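PDB 5GJ3: periplasmic binding protein from Roseiflexus sp. RS-1, which binds heme, here two molecules at once, in the periplasm and probably delivers it to an ABC transporter for uptake into the cell. Local coordinates for residues 145-150 against 242-247; 159-164 against 177-182; 192-197 against 222-227. All coordinates share one frame; numbering follows the deposited sequence.

Contact 1: 145-150 against 242-247. With HEM (protoporphyrin IX containing Fe), chain C.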
loop_
_atom_site.group_PDB
_atom_site.type_symbol
_atom_site.label_atom_id
_atom_site.label_comp_id
_atom_site.label_asym_id
_atom_site.label_seq_id
_atom_site.Cartn_x
_atom_site.Cartn_y
_atom_site.Cartn_z
ATOM N N VAL A 145 0.903 -6.088 17.246
ATOM C CA VAL A 145 1.191 -4.911 16.400
ATOM C C VAL A 145 -0.141 -4.147 16.163
ATOM O O VAL A 145 -1.139 -4.768 15.808
ATOM C CB VAL A 145 1.815 -5.337 15.039
ATOM C CG1 VAL A 145 2.113 -4.123 14.183
ATOM C CG2 VAL A 145 3.125 -6.123 15.255
ATOM N N LEU A 146 -0.166 -2.834 16.378
ATOM C CA LEU A 146 -1.389 -2.082 16.061
ATOM C C LEU A 146 -1.108 -1.073 14.933
ATOM O O LEU A 146 -0.215 -0.226 15.055
ATOM C CB LEU A 146 -1.886 -1.352 17.309
ATOM C CG LEU A 146 -3.251 -0.708 17.220
ATOM C CD1 LEU A 146 -4.383 -1.757 17.103
ATOM C CD2 LEU A 146 -3.429 0.209 18.454
ATOM N N PHE A 147 -1.844 -1.180 13.833
ATOM C CA PHE A 147 -1.747 -0.177 12.782
ATOM C C PHE A 147 -2.757 0.965 13.004
ATOM O O PHE A 147 -3.968 0.699 13.156
ATOM C CB PHE A 147 -2.016 -0.796 11.401
ATOM C CG PHE A 147 -1.979 0.216 10.285
ATOM C CD1 PHE A 147 -0.774 0.599 9.740
ATOM C CD2 PHE A 147 -3.155 0.834 9.830
ATOM C CE1 PHE A 147 -0.731 1.571 8.733
ATOM C CE2 PHE A 147 -3.129 1.792 8.831
ATOM C CZ PHE A 147 -1.911 2.147 8.270
ATOM N N LEU A 148 -2.282 2.209 13.003
ATOM C CA LEU A 148 -3.159 3.378 13.198
ATOM C C LEU A 148 -3.127 4.188 11.924
ATOM O O LEU A 148 -2.047 4.535 11.407
ATOM C CB LEU A 148 -2.677 4.306 14.325
ATOM C CG LEU A 148 -2.638 3.618 15.703
ATOM C CD1 LEU A 148 -2.033 4.500 16.768
ATOM C CD2 LEU A 148 -4.044 3.189 16.113
ATOM N N TYR A 149 -4.298 4.404 11.387
ATOM C CA TYR A 149 -4.489 5.383 10.353
ATOM C C TYR A 149 -4.775 6.732 11.072
ATOM O O TYR A 149 -5.698 6.813 11.882
ATOM C CB TYR A 149 -5.663 4.955 9.488
ATOM C CG TYR A 149 -6.016 6.020 8.478
ATOM C CD1 TYR A 149 -5.288 6.141 7.284
ATOM C CD2 TYR A 149 -7.065 6.951 8.730
ATOM C CE1 TYR A 149 -5.591 7.151 6.344
ATOM C CE2 TYR A 149 -7.369 7.966 7.804
ATOM C CZ TYR A 149 -6.652 8.055 6.597
ATOM O OH TYR A 149 -6.947 9.044 5.647
ATOM N N LEU A 150 -3.981 7.761 10.780
ATOM C CA LEU A 150 -4.046 9.050 11.473
ATOM C C LEU A 150 -4.172 10.201 10.487
ATOM O O LEU A 150 -3.540 10.211 9.440
ATOM C CB LEU A 150 -2.759 9.308 12.280
ATOM C CG LEU A 150 -2.334 8.213 13.273
ATOM C CD1 LEU A 150 -0.903 8.490 13.741
ATOM C CD2 LEU A 150 -3.315 8.171 14.436
ATOM N N TYR A 242 4.394 2.214 -0.223
ATOM C CA TYR A 242 5.372 1.193 0.071
ATOM C C TYR A 242 4.797 0.126 0.977
ATOM O O TYR A 242 4.914 -1.065 0.705
ATOM C CB TYR A 242 6.544 1.840 0.776
ATOM C CG TYR A 242 7.715 0.924 1.127
ATOM C CD1 TYR A 242 8.403 0.212 0.131
ATOM C CD2 TYR A 242 8.166 0.819 2.442
ATOM C CE1 TYR A 242 9.496 -0.590 0.447
ATOM C CE2 TYR A 242 9.284 0.029 2.781
ATOM C CZ TYR A 242 9.935 -0.677 1.778
ATOM O OH TYR A 242 11.006 -1.465 2.072
ATOM N N LEU A 243 4.193 0.532 2.086
ATOM C CA LEU A 243 3.601 -0.459 2.999
ATOM C C LEU A 243 2.363 -1.187 2.430
ATOM O O LEU A 243 2.234 -2.399 2.581
ATOM C CB LEU A 243 3.239 0.189 4.328
ATOM C CG LEU A 243 2.492 -0.675 5.344
ATOM C CD1 LEU A 243 3.356 -1.837 5.835
ATOM C CD2 LEU A 243 2.012 0.189 6.506
ATOM N N LEU A 244 1.477 -0.448 1.781
ATOM C CA LEU A 244 0.120 -0.902 1.485
ATOM C C LEU A 244 -0.218 -1.142 -0.002
ATOM O O LEU A 244 -1.270 -1.741 -0.302
ATOM C CB LEU A 244 -0.883 0.101 2.072
ATOM C CG LEU A 244 -0.821 0.282 3.588
ATOM C CD1 LEU A 244 -1.809 1.388 3.930
ATOM C CD2 LEU A 244 -1.223 -1.011 4.305
ATOM N N GLY A 245 0.669 -0.713 -0.904
ATOM C CA GLY A 245 0.498 -0.931 -2.367
ATOM C C GLY A 245 0.415 -2.356 -2.930
ATOM O O GLY A 245 -0.186 -2.558 -4.007
ATOM N N MET A 246 0.963 -3.355 -2.236
ATOM C CA MET A 246 0.912 -4.729 -2.778
ATOM C C MET A 246 1.464 -4.772 -4.215
ATOM O O MET A 246 0.861 -5.301 -5.159
ATOM C CB MET A 246 -0.488 -5.338 -2.648
ATOM C CG MET A 246 -0.836 -5.665 -1.188
ATOM S SD MET A 246 0.264 -6.906 -0.429
ATOM C CE MET A 246 -0.780 -7.339 0.968
ATOM N N GLY A 247 2.628 -4.152 -4.362
ATOM C CA GLY A 247 3.243 -3.987 -5.660
ATOM C C GLY A 247 4.615 -4.590 -5.658
ATOM O O GLY A 247 4.871 -5.509 -4.883
HETATM C CHA HEM C . -6.655 12.172 3.187
HETATM C CHB HEM C . -4.114 8.042 2.779
HETATM C CHC HEM C . -8.056 5.371 3.970
HETATM C CHD HEM C . -10.627 9.503 4.116
HETATM C C1A HEM C . -5.663 11.254 2.951
HETATM C C2A HEM C . -4.385 11.596 2.434
HETATM C C3A HEM C . -3.681 10.430 2.314
HETATM C C4A HEM C . -4.520 9.378 2.753
HETATM C CMA HEM C . -2.239 10.268 1.832
HETATM C CAA HEM C . -3.906 13.004 2.065
HETATM C CBA HEM C . -2.908 13.591 3.079
HETATM C CGA HEM C . -3.540 14.029 4.383
HETATM O O1A HEM C . -4.668 13.640 4.749
HETATM O O2A HEM C . -2.926 14.789 5.156
HETATM C C1B HEM C . -4.982 6.961 3.058
HETATM C C2B HEM C . -4.559 5.594 3.013
HETATM C C3B HEM C . -5.639 4.827 3.318
HETATM C C4B HEM C . -6.771 5.776 3.579
HETATM C CMB HEM C . -3.167 5.119 2.671
HETATM C CAB HEM C . -5.722 3.360 3.408
HETATM C CBB HEM C . -5.370 2.788 4.534
HETATM C C1C HEM C . -9.133 6.266 4.084
HETATM C C2C HEM C . -10.482 5.892 4.215
HETATM C C3C HEM C . -11.232 7.081 4.269
HETATM C C4C HEM C . -10.299 8.158 4.155
HETATM C CMC HEM C . -10.956 4.454 4.313
HETATM C CAC HEM C . -12.705 7.302 4.424
HETATM C CBC HEM C . -13.557 6.406 4.907
HETATM C C1D HEM C . -9.712 10.524 3.834
HETATM C C2D HEM C . -10.152 11.944 3.763
HETATM C C3D HEM C . -9.043 12.698 3.516
HETATM C C4D HEM C . -7.944 11.720 3.438
HETATM C CMD HEM C . -11.581 12.407 3.928
HETATM C CAD HEM C . -8.933 14.209 3.340
HETATM C CBD HEM C . -9.101 14.735 1.889
HETATM C CGD HEM C . -8.795 16.230 1.822
HETATM O O1D HEM C . -8.716 16.889 0.743
HETATM O O2D HEM C . -8.609 16.886 2.873
HETATM N NA HEM C . -5.747 9.872 3.163
HETATM N NB HEM C . -6.255 7.014 3.457
HETATM N NC HEM C . -9.036 7.649 4.048
HETATM N ND HEM C . -8.372 10.448 3.735
HETATM FE FE HEM C . -7.358 8.813 3.644
#
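Phe-147 and the pair Leu-243 and Leu-244 meet in the lobe of this periplasmic binding protein built on the mixed sheet, where strand 144-151 borders the heme pocket and helix 240-244 flanks it. The pairing illustrates a recurring principle: one face of a strand can supply both a hydrophobic core and a ligand site.

The apolar part is small. From Phe-147, CE1 touches CD2 of Leu-243 at 3.8 Å, and the two side chains slide past each other in opposite directions. At the end of the same ring, CZ is 4.4 Å from CD1 of Leu-244, a looser approach. Both leucines come at the ring obliquely. Val-165 of helix 164-171 packs against Phe-147 and Leu-244 alike, while Leu-257 of helix 250-267 backs Leu-243, so the aromatic ring is buried at a junction of helices and sheet.

Contacts with heme form the second group. Leu-244, with CG beside its backbone N (chi1 -61°), sends CD1 to within 3.9 Å of heme CBB, placing one leucine at both the core and the pocket; a second heme also lies near it.

Coordination is the third kind. Tyr-149, two residues beyond Phe-147 on the same face of the strand, has its CG anti to the backbone N (chi1 174°), which carries the phenol oxygen to the iron as an axial ligand. Arg-151 makes a weak hydrogen bond to that oxygen; together with the iron, the nearby guanidinium would probably favour the ionised phenolate. The phenol leans over pyrrole B, CE1 lying 3.0 Å from heme NB, with methine carbon CHB at the ring's edge. Tyr-149 OH is 2.1 Å from heme FE, and the CZ-OH-FE angle is bent to about 129°.

Contact 2: 159-164 against 177-182. With ZN (zinc ion), chain E.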
loop_
_atom_site.group_PDB
_atom_site.type_symbol
_atom_site.label_atom_id
_atom_site.label_comp_id
_atom_site.label_asym_id
_atom_site.label_seq_id
_atom_site.Cartn_x
_atom_site.Cartn_y
_atom_site.Cartn_z
ATOM N N ALA A 159 -6.780 -0.657 11.911
ATOM C CA ALA A 159 -7.098 -1.650 10.857
ATOM C C ALA A 159 -7.126 -3.089 11.391
ATOM O O ALA A 159 -6.144 -3.579 11.999
ATOM C CB ALA A 159 -6.089 -1.534 9.709
ATOM N N GLY A 160 -8.226 -3.782 11.148
ATOM C CA GLY A 160 -8.351 -5.167 11.546
ATOM C C GLY A 160 -8.239 -6.071 10.322
ATOM O O GLY A 160 -7.473 -5.772 9.377
ATOM N N ARG A 161 -8.992 -7.169 10.348
ATOM C CA ARG A 161 -8.920 -8.191 9.295
ATOM C C ARG A 161 -9.559 -7.727 7.985
ATOM O O ARG A 161 -10.262 -6.685 7.956
ATOM C CB ARG A 161 -9.466 -9.548 9.779
ATOM C CG ARG A 161 -8.601 -10.111 10.895
ATOM C CD ARG A 161 -8.646 -11.626 11.064
ATOM N NE ARG A 161 -8.183 -12.016 12.408
ATOM C CZ ARG A 161 -8.289 -13.242 12.936
ATOM N NH1 ARG A 161 -8.828 -14.242 12.241
ATOM N NH2 ARG A 161 -7.847 -13.473 14.168
ATOM N N ASN A 162 -9.271 -8.477 6.914
ATOM C CA ASN A 162 -9.641 -8.103 5.554
ATOM C C ASN A 162 -9.045 -6.743 5.085
ATOM O O ASN A 162 -9.718 -5.949 4.431
ATOM C CB ASN A 162 -11.179 -8.164 5.348
ATOM C CG ASN A 162 -11.555 -8.296 3.881
ATOM O OD1 ASN A 162 -11.044 -9.174 3.183
ATOM N ND2 ASN A 162 -12.429 -7.413 3.401
ATOM N N THR A 163 -7.788 -6.478 5.456
ATOM C CA THR A 163 -7.042 -5.313 4.986
ATOM C C THR A 163 -5.665 -5.797 4.512
ATOM O O THR A 163 -5.116 -6.810 5.028
ATOM C CB THR A 163 -6.825 -4.238 6.104
ATOM O OG1 THR A 163 -6.040 -4.795 7.177
ATOM C CG2 THR A 163 -8.156 -3.717 6.683
ATOM N N ALA A 164 -5.093 -5.068 3.551
ATOM C CA ALA A 164 -3.709 -5.306 3.134
ATOM C C ALA A 164 -2.768 -5.270 4.350
ATOM O O ALA A 164 -1.837 -6.065 4.403
ATOM C CB ALA A 164 -3.258 -4.244 2.138
ATOM N N ALA A 177 -2.975 -6.887 16.594
ATOM C CA ALA A 177 -3.680 -6.644 17.874
ATOM C C ALA A 177 -5.106 -6.070 17.720
ATOM O O ALA A 177 -5.886 -6.083 18.681
ATOM C CB ALA A 177 -2.846 -5.741 18.793
ATOM N N ALA A 178 -5.482 -5.592 16.533
ATOM C CA ALA A 178 -6.854 -5.088 16.339
ATOM C C ALA A 178 -7.898 -6.216 16.492
ATOM O O ALA A 178 -9.028 -5.925 16.843
ATOM C CB ALA A 178 -7.017 -4.439 14.977
ATOM N N ALA A 179 -7.540 -7.478 16.214
ATOM C CA ALA A 179 -8.426 -8.652 16.479
ATOM C C ALA A 179 -8.909 -8.768 17.964
ATOM O O ALA A 179 -10.094 -9.036 18.224
ATOM C CB ALA A 179 -7.760 -9.954 15.992
ATOM N N ASP A 180 -8.000 -8.506 18.920
ATOM C CA ASP A 180 -8.304 -8.451 20.366
ATOM C C ASP A 180 -9.399 -7.436 20.724
ATOM O O ASP A 180 -10.025 -7.539 21.785
ATOM C CB ASP A 180 -7.047 -8.095 21.174
ATOM C CG ASP A 180 -6.007 -9.209 21.156
ATOM O OD1 ASP A 180 -6.370 -10.391 21.213
ATOM O OD2 ASP A 180 -4.815 -8.923 21.067
ATOM N N ALA A 181 -9.605 -6.434 19.873
ATOM C CA ALA A 181 -10.723 -5.500 20.103
ATOM C C ALA A 181 -11.925 -5.849 19.209
ATOM O O ALA A 181 -12.924 -5.139 19.215
ATOM C CB ALA A 181 -10.278 -4.047 19.915
ATOM N N GLY A 182 -11.813 -6.946 18.448
ATOM C CA GLY A 182 -12.899 -7.399 17.568
ATOM C C GLY A 182 -12.955 -6.788 16.168
ATOM O O GLY A 182 -13.829 -7.143 15.362
HETATM ZN ZN ZN E . -3.937 -10.802 20.906
#
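The loop that leads from strand 155-159 into helix 164-171 is packed against the turn after strand 175-176 through Ala-159, Gly-160 and Ala-178, an example of how two loops at one end of an alpha/beta domain close against each other with very small residues. The methyl of Ala-178 lies at the middle of the contact. Its CB lies 3.2 Å from the carbonyl O of Ala-159 and 3.8 Å from CA of Gly-160, so a single methyl rests on bare backbone. A CB on Gly-160 would point toward the other loop, and the CA atoms of Gly-160 and Ala-178 are 5.0 Å apart.

Farther out, Arg-161 stretches its chain past Ala-179, whose CB sits 4.0 Å from NH2 of Arg-161, oblique to the guanidinium plane. This outer touch is a light one, made at an exposed residue.

Each loop is also organised from within. Thr-163 OG1 donates to Gly-160 O at 2.8 Å, with a C=O...OG1 angle of 171°, and Thr-163 OG1 in turn accepts from the backbone N of Asp-166 as the N-cap of helix 164-171. Across the contact, 177-182 winds through a short 3-10 segment that projects Asp-180 outward. Its carboxylate binds a zinc ion unevenly through both oxygens, OD2 at 2.1 Å and OD1 at 2.5 Å, and His-144 of the adjoining strand is a second ligand.

The side-chain amide of Asn-176 stitches the two loops together, donating to Ala-159 O and accepting from Ala-178 N. Around them, Ala-159 faces Phe-147 of strand 144-151 and Val-165 of helix 164-171, whereas Ala-177 and Ala-181 pack on helix 191-197.

Contact 3: 192-197 against 222-227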
loop_
_atom_site.group_PDB
_atom_site.type_symbol
_atom_site.label_atom_id
_atom_site.label_comp_id
_atom_site.label_asym_id
_atom_site.label_seq_id
_atom_site.Cartn_x
_atom_site.Cartn_y
_atom_site.Cartn_z
ATOM N N GLU A 192 -11.020 1.697 25.011
ATOM C CA GLU A 192 -11.285 0.268 25.060
ATOM C C GLU A 192 -10.380 -0.528 24.122
ATOM O O GLU A 192 -9.865 -1.593 24.507
ATOM C CB GLU A 192 -12.742 -0.014 24.690
ATOM C CG GLU A 192 -13.776 0.511 25.686
ATOM C CD GLU A 192 -14.029 2.026 25.618
ATOM O OE1 GLU A 192 -13.471 2.736 24.745
ATOM O OE2 GLU A 192 -14.813 2.521 26.462
ATOM N N VAL A 193 -10.212 -0.023 22.887
ATOM C CA VAL A 193 -9.348 -0.655 21.874
ATOM C C VAL A 193 -7.915 -0.716 22.437
ATOM O O VAL A 193 -7.290 -1.754 22.390
ATOM C CB VAL A 193 -9.378 0.147 20.522
ATOM C CG1 VAL A 193 -8.441 -0.487 19.505
ATOM C CG2 VAL A 193 -10.814 0.221 19.964
ATOM N N VAL A 194 -7.438 0.401 22.990
ATOM C CA VAL A 194 -6.072 0.512 23.540
ATOM C C VAL A 194 -5.836 -0.479 24.721
ATOM O O VAL A 194 -4.807 -1.162 24.755
ATOM C CB VAL A 194 -5.661 1.976 23.884
ATOM C CG1 VAL A 194 -4.263 2.026 24.503
ATOM C CG2 VAL A 194 -5.716 2.871 22.648
ATOM N N ILE A 195 -6.820 -0.601 25.627
ATOM C CA ILE A 195 -6.727 -1.577 26.730
ATOM C C ILE A 195 -6.609 -2.971 26.200
ATOM O O ILE A 195 -5.746 -3.726 26.641
ATOM C CB ILE A 195 -7.946 -1.586 27.672
ATOM C CG1 ILE A 195 -8.031 -0.289 28.451
ATOM C CG2 ILE A 195 -7.903 -2.852 28.553
ATOM C CD1 ILE A 195 -9.399 -0.042 29.059
ATOM N N ALA A 196 -7.460 -3.329 25.242
ATOM C CA ALA A 196 -7.425 -4.669 24.700
ATOM C C ALA A 196 -6.217 -4.959 23.793
ATOM O O ALA A 196 -5.772 -6.115 23.670
ATOM C CB ALA A 196 -8.722 -4.951 23.940
ATOM N N ALA A 197 -5.728 -3.963 23.065
ATOM C CA ALA A 197 -4.636 -4.245 22.126
ATOM C C ALA A 197 -3.282 -4.247 22.861
ATOM O O ALA A 197 -2.457 -5.114 22.597
ATOM C CB ALA A 197 -4.606 -3.251 20.944
ATOM N N PRO A 222 -4.350 9.860 24.067
ATOM C CA PRO A 222 -4.591 9.184 25.370
ATOM C C PRO A 222 -4.385 7.676 25.267
ATOM O O PRO A 222 -4.783 7.078 24.276
ATOM C CB PRO A 222 -6.076 9.473 25.647
ATOM C CG PRO A 222 -6.364 10.739 24.890
ATOM C CD PRO A 222 -5.522 10.653 23.626
ATOM N N GLY A 223 -3.731 7.082 26.252
ATOM C CA GLY A 223 -3.553 5.630 26.268
ATOM C C GLY A 223 -2.290 5.125 25.578
ATOM O O GLY A 223 -1.703 4.130 26.017
ATOM N N LEU A 224 -1.829 5.817 24.528
ATOM C CA LEU A 224 -0.687 5.292 23.757
ATOM C C LEU A 224 0.652 5.347 24.458
ATOM O O LEU A 224 1.434 4.408 24.303
ATOM C CB LEU A 224 -0.547 5.914 22.354
ATOM C CG LEU A 224 -1.757 5.778 21.465
ATOM C CD1 LEU A 224 -1.439 6.372 20.098
ATOM C CD2 LEU A 224 -2.111 4.317 21.359
ATOM N N ALA A 225 0.947 6.413 25.217
ATOM C CA ALA A 225 2.266 6.488 25.899
ATOM C C ALA A 225 2.520 5.293 26.850
ATOM O O ALA A 225 3.663 4.906 27.070
ATOM C CB ALA A 225 2.461 7.806 26.653
ATOM N N ASP A 226 1.447 4.717 27.390
ATOM C CA ASP A 226 1.594 3.697 28.424
ATOM C C ASP A 226 1.449 2.251 27.882
ATOM O O ASP A 226 1.626 1.315 28.658
ATOM C CB ASP A 226 0.676 3.965 29.630
ATOM C CG ASP A 226 1.178 5.144 30.511
ATOM O OD1 ASP A 226 2.317 5.634 30.327
ATOM O OD2 ASP A 226 0.423 5.597 31.403
ATOM N N THR A 227 1.254 2.089 26.557
ATOM C CA THR A 227 1.394 0.753 25.927
ATOM C C THR A 227 2.838 0.264 25.992
ATOM O O THR A 227 3.764 1.087 26.178
ATOM C CB THR A 227 0.934 0.764 24.461
ATOM O OG1 THR A 227 1.730 1.711 23.719
ATOM C CG2 THR A 227 -0.556 1.148 24.391
#
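Val-194 turns CG1 anti to the backbone N (chi1 178°) and keeps CG2 beside it, which spreads its two methyls over Gly-223, Leu-224 and Thr-227. Val-194 CG1 lies 3.6 Å from Gly-223 O and 3.8 Å from Thr-227 CG2; its CG2 meets CD2 of Leu-224 at 4.1 Å. Val-194 crosses both Leu-224 and Thr-227 at about a right angle, one helix side chain meeting three residues of the turn.

The chi1 of 60° at Thr-227 sets OG1 between the backbone N and the carbonyl carbon. There it donates in the carbonyl plane to Leu-224 O, at 2.8 Å, and accepts from the amide of Gly-230 as the N-cap of helix 228-232. Leu-224 O also receives the backbone N of Thr-227, so two bonds grip it. Exchanging this threonine for an alanine, which lacks OG1 and CG2, would probably leave the Gly-230 amide without its cap and open a gap beside Val-194 CG1.

Pre-helical turn and helix 191-197 both rest on the mixed sheet: Leu-224 packs on Leu-148 and Ala-197 on Leu-146, both of strand 144-151.

All three contacts belong to the lobe built on the mixed sheet; strand 144-151 belongs to contact 1 and is touched by the other two. Contacts 2 and 3 come in series along the chain, both nested inside the long loop that contact 1 closes. Contact 1 lies near the centre of the molecule. The centres of contacts 1 and 2 are about 12 Å apart, and the centres of contacts 1 and 3 about 19 Å. Contacts 2 and 3, about 15 Å apart between centres, meet where CB of Asp-180 packs on Ala-196 O. Alternate residues of the strand point to its two faces, with the heme side on one and contact 3 on the other.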